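Local coordinates for intracellular sulfur oxidation protein dsrF (Allochromatium vinosum, PDB 2HY5), which has no established function but could take part in the oxidation of intracellular sulfur, in complex with DsrE and DsrH, at residues Glu24-Val29 / Ser66-Thr71. Sequence-based numbering, arbitrary orientation.
Sequences EALEVV and SPTYRT
One face of the Tyr69 ring carries the CD2 methyl of Leu26, which sits almost exactly above the ring centre, 3.9 Å from the centroid and only 5° off the normal: a CH-pi contact. At the ring edge, in its plane, lies CA of Ser66, one turn back in the same segment. CD1 of Leu26 lies past the rim on the same side, 4.1 Å from CD2 of Tyr69. Within 66-71, CA of Pro67 lies over one face of the Arg70 guanidinium, nearer its rim. Leu26 extends from helix 21-32 with CG anti to the backbone N (chi1 -175°), and its CD2 fills the angle between Tyr69 and Thr68, touching both the ring and the threonine methyl. On the Thr68 side the fit is tight, with Leu26 CD2 3.4 Å from CG2 of Thr68. At the far end of the ring, Tyr69 OH is hydrogen-bonded to Gln50 OE1, which ties down that end. The 66-71 turn is closed on itself: Thr68 O accepts from both N and OG1 of Thr71, the hydroxyl OG1 approaching a lone pair of Thr68 O within the carbonyl plane at 2.6 Å. Across helix 21-32, Val28 packs on Tyr10 of strand 7-12, and Glu24 forms a salt bridge with Arg85 of the neighbouring DsrE chain. The arrangement is a buried apolar seam joining a sheet-flanking helix to the long connection between strands 38-43 and 79-83 in the parallel alpha/beta fold of the DsrE/DsrF-like family.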
loop_
_atom_site.group_PDB
_atom_site.type_symbol
_atom_site.label_atom_id
_atom_site.label_comp_id
_atom_site.label_asym_id
_atom_site.label_seq_id
_atom_site.Cartn_x
_atom_site.Cartn_y
_atom_site.Cartn_z
ATOM N N GLU B 24 -5.680 0.769 13.556
ATOM C CA GLU B 24 -5.047 1.984 14.045
ATOM C C GLU B 24 -5.944 3.207 13.884
ATOM O O GLU B 24 -5.798 4.181 14.615
ATOM C CB GLU B 24 -3.666 2.176 13.397
ATOM C CG GLU B 24 -2.661 1.131 13.896
ATOM C CD GLU B 24 -1.226 1.390 13.475
ATOM O OE1 GLU B 24 -0.997 1.762 12.305
ATOM O OE2 GLU B 24 -0.322 1.206 14.319
ATOM N N ALA B 25 -6.892 3.145 12.952
ATOM C CA ALA B 25 -7.830 4.250 12.771
ATOM C C ALA B 25 -8.758 4.243 13.987
ATOM O O ALA B 25 -9.059 5.289 14.561
ATOM C CB ALA B 25 -8.641 4.063 11.499
ATOM N N LEU B 26 -9.210 3.051 14.372
ATOM C CA LEU B 26 -10.098 2.897 15.520
ATOM C C LEU B 26 -9.418 3.447 16.774
ATOM O O LEU B 26 -10.067 4.031 17.642
ATOM C CB LEU B 26 -10.456 1.417 15.705
ATOM C CG LEU B 26 -11.473 1.042 16.785
ATOM C CD1 LEU B 26 -12.748 1.851 16.610
ATOM C CD2 LEU B 26 -11.771 -0.454 16.694
ATOM N N GLU B 27 -8.103 3.267 16.857
ATOM C CA GLU B 27 -7.330 3.762 17.996
ATOM C C GLU B 27 -7.452 5.283 18.131
ATOM O O GLU B 27 -7.529 5.810 19.244
ATOM C CB GLU B 27 -5.853 3.383 17.839
ATOM C CG GLU B 27 -5.534 1.928 18.119
ATOM C CD GLU B 27 -5.407 1.633 19.601
ATOM O OE1 GLU B 27 -4.342 1.122 20.013
ATOM O OE2 GLU B 27 -6.369 1.910 20.354
ATOM N N VAL B 28 -7.476 5.984 17.000
ATOM C CA VAL B 28 -7.585 7.442 17.010
ATOM C C VAL B 28 -8.953 7.888 17.522
ATOM O O VAL B 28 -9.059 8.861 18.271
ATOM C CB VAL B 28 -7.368 8.040 15.599
ATOM C CG1 VAL B 28 -7.434 9.566 15.669
ATOM C CG2 VAL B 28 -6.013 7.610 15.048
ATOM N N VAL B 29 -10.001 7.176 17.119
ATOM C CA VAL B 29 -11.345 7.524 17.560
ATOM C C VAL B 29 -11.446 7.436 19.077
ATOM O O VAL B 29 -12.017 8.318 19.714
ATOM C CB VAL B 29 -12.406 6.594 16.929
ATOM C CG1 VAL B 29 -13.787 6.922 17.485
ATOM C CG2 VAL B 29 -12.392 6.747 15.423
ATOM N N SER B 66 -12.533 -6.663 16.492
ATOM C CA SER B 66 -13.907 -6.260 16.212
ATOM C C SER B 66 -14.715 -5.823 17.438
ATOM O O SER B 66 -15.504 -4.885 17.355
ATOM C CB SER B 66 -14.655 -7.384 15.485
ATOM O OG SER B 66 -14.820 -8.519 16.313
ATOM N N PRO B 67 -14.533 -6.491 18.593
ATOM C CA PRO B 67 -15.298 -6.095 19.783
ATOM C C PRO B 67 -15.173 -4.609 20.131
ATOM O O PRO B 67 -16.101 -4.003 20.671
ATOM C CB PRO B 67 -14.722 -6.995 20.873
ATOM C CG PRO B 67 -14.386 -8.241 20.115
ATOM C CD PRO B 67 -13.726 -7.691 18.872
ATOM N N THR B 68 -14.024 -4.024 19.814
ATOM C CA THR B 68 -13.799 -2.617 20.109
ATOM C C THR B 68 -14.827 -1.705 19.441
ATOM O O THR B 68 -15.252 -0.711 20.033
ATOM C CB THR B 68 -12.388 -2.194 19.688
ATOM O OG1 THR B 68 -11.430 -2.990 20.395
ATOM C CG2 THR B 68 -12.151 -0.723 20.016
ATOM N N TYR B 69 -15.239 -2.031 18.220
ATOM C CA TYR B 69 -16.237 -1.198 17.547
ATOM C C TYR B 69 -17.518 -1.119 18.368
ATOM O O TYR B 69 -18.181 -0.086 18.395
ATOM C CB TYR B 69 -16.603 -1.748 16.165
ATOM C CG TYR B 69 -15.501 -1.664 15.134
ATOM C CD1 TYR B 69 -14.676 -2.753 14.881
ATOM C CD2 TYR B 69 -15.282 -0.493 14.416
ATOM C CE1 TYR B 69 -13.655 -2.682 13.934
ATOM C CE2 TYR B 69 -14.264 -0.404 13.470
ATOM C CZ TYR B 69 -13.454 -1.505 13.234
ATOM O OH TYR B 69 -12.440 -1.419 12.310
ATOM N N ARG B 70 -17.872 -2.213 19.033
ATOM C CA ARG B 70 -19.101 -2.228 19.819
ATOM C C ARG B 70 -19.027 -1.395 21.095
ATOM O O ARG B 70 -20.040 -1.199 21.770
ATOM C CB ARG B 70 -19.502 -3.670 20.145
ATOM C CG ARG B 70 -19.894 -4.470 18.904
ATOM C CD ARG B 70 -20.647 -5.742 19.261
ATOM N NE ARG B 70 -19.795 -6.742 19.897
ATOM C CZ ARG B 70 -18.844 -7.424 19.266
ATOM N NH1 ARG B 70 -18.617 -7.212 17.976
ATOM N NH2 ARG B 70 -18.124 -8.322 19.923
ATOM N N THR B 71 -17.840 -0.888 21.413
ATOM C CA THR B 71 -17.658 -0.071 22.611
ATOM C C THR B 71 -17.655 1.423 22.294
ATOM O O THR B 71 -17.631 2.251 23.202
ATOM C CB THR B 71 -16.325 -0.393 23.316
ATOM O OG1 THR B 71 -15.232 0.102 22.531
ATOM C CG2 THR B 71 -16.172 -1.889 23.507
#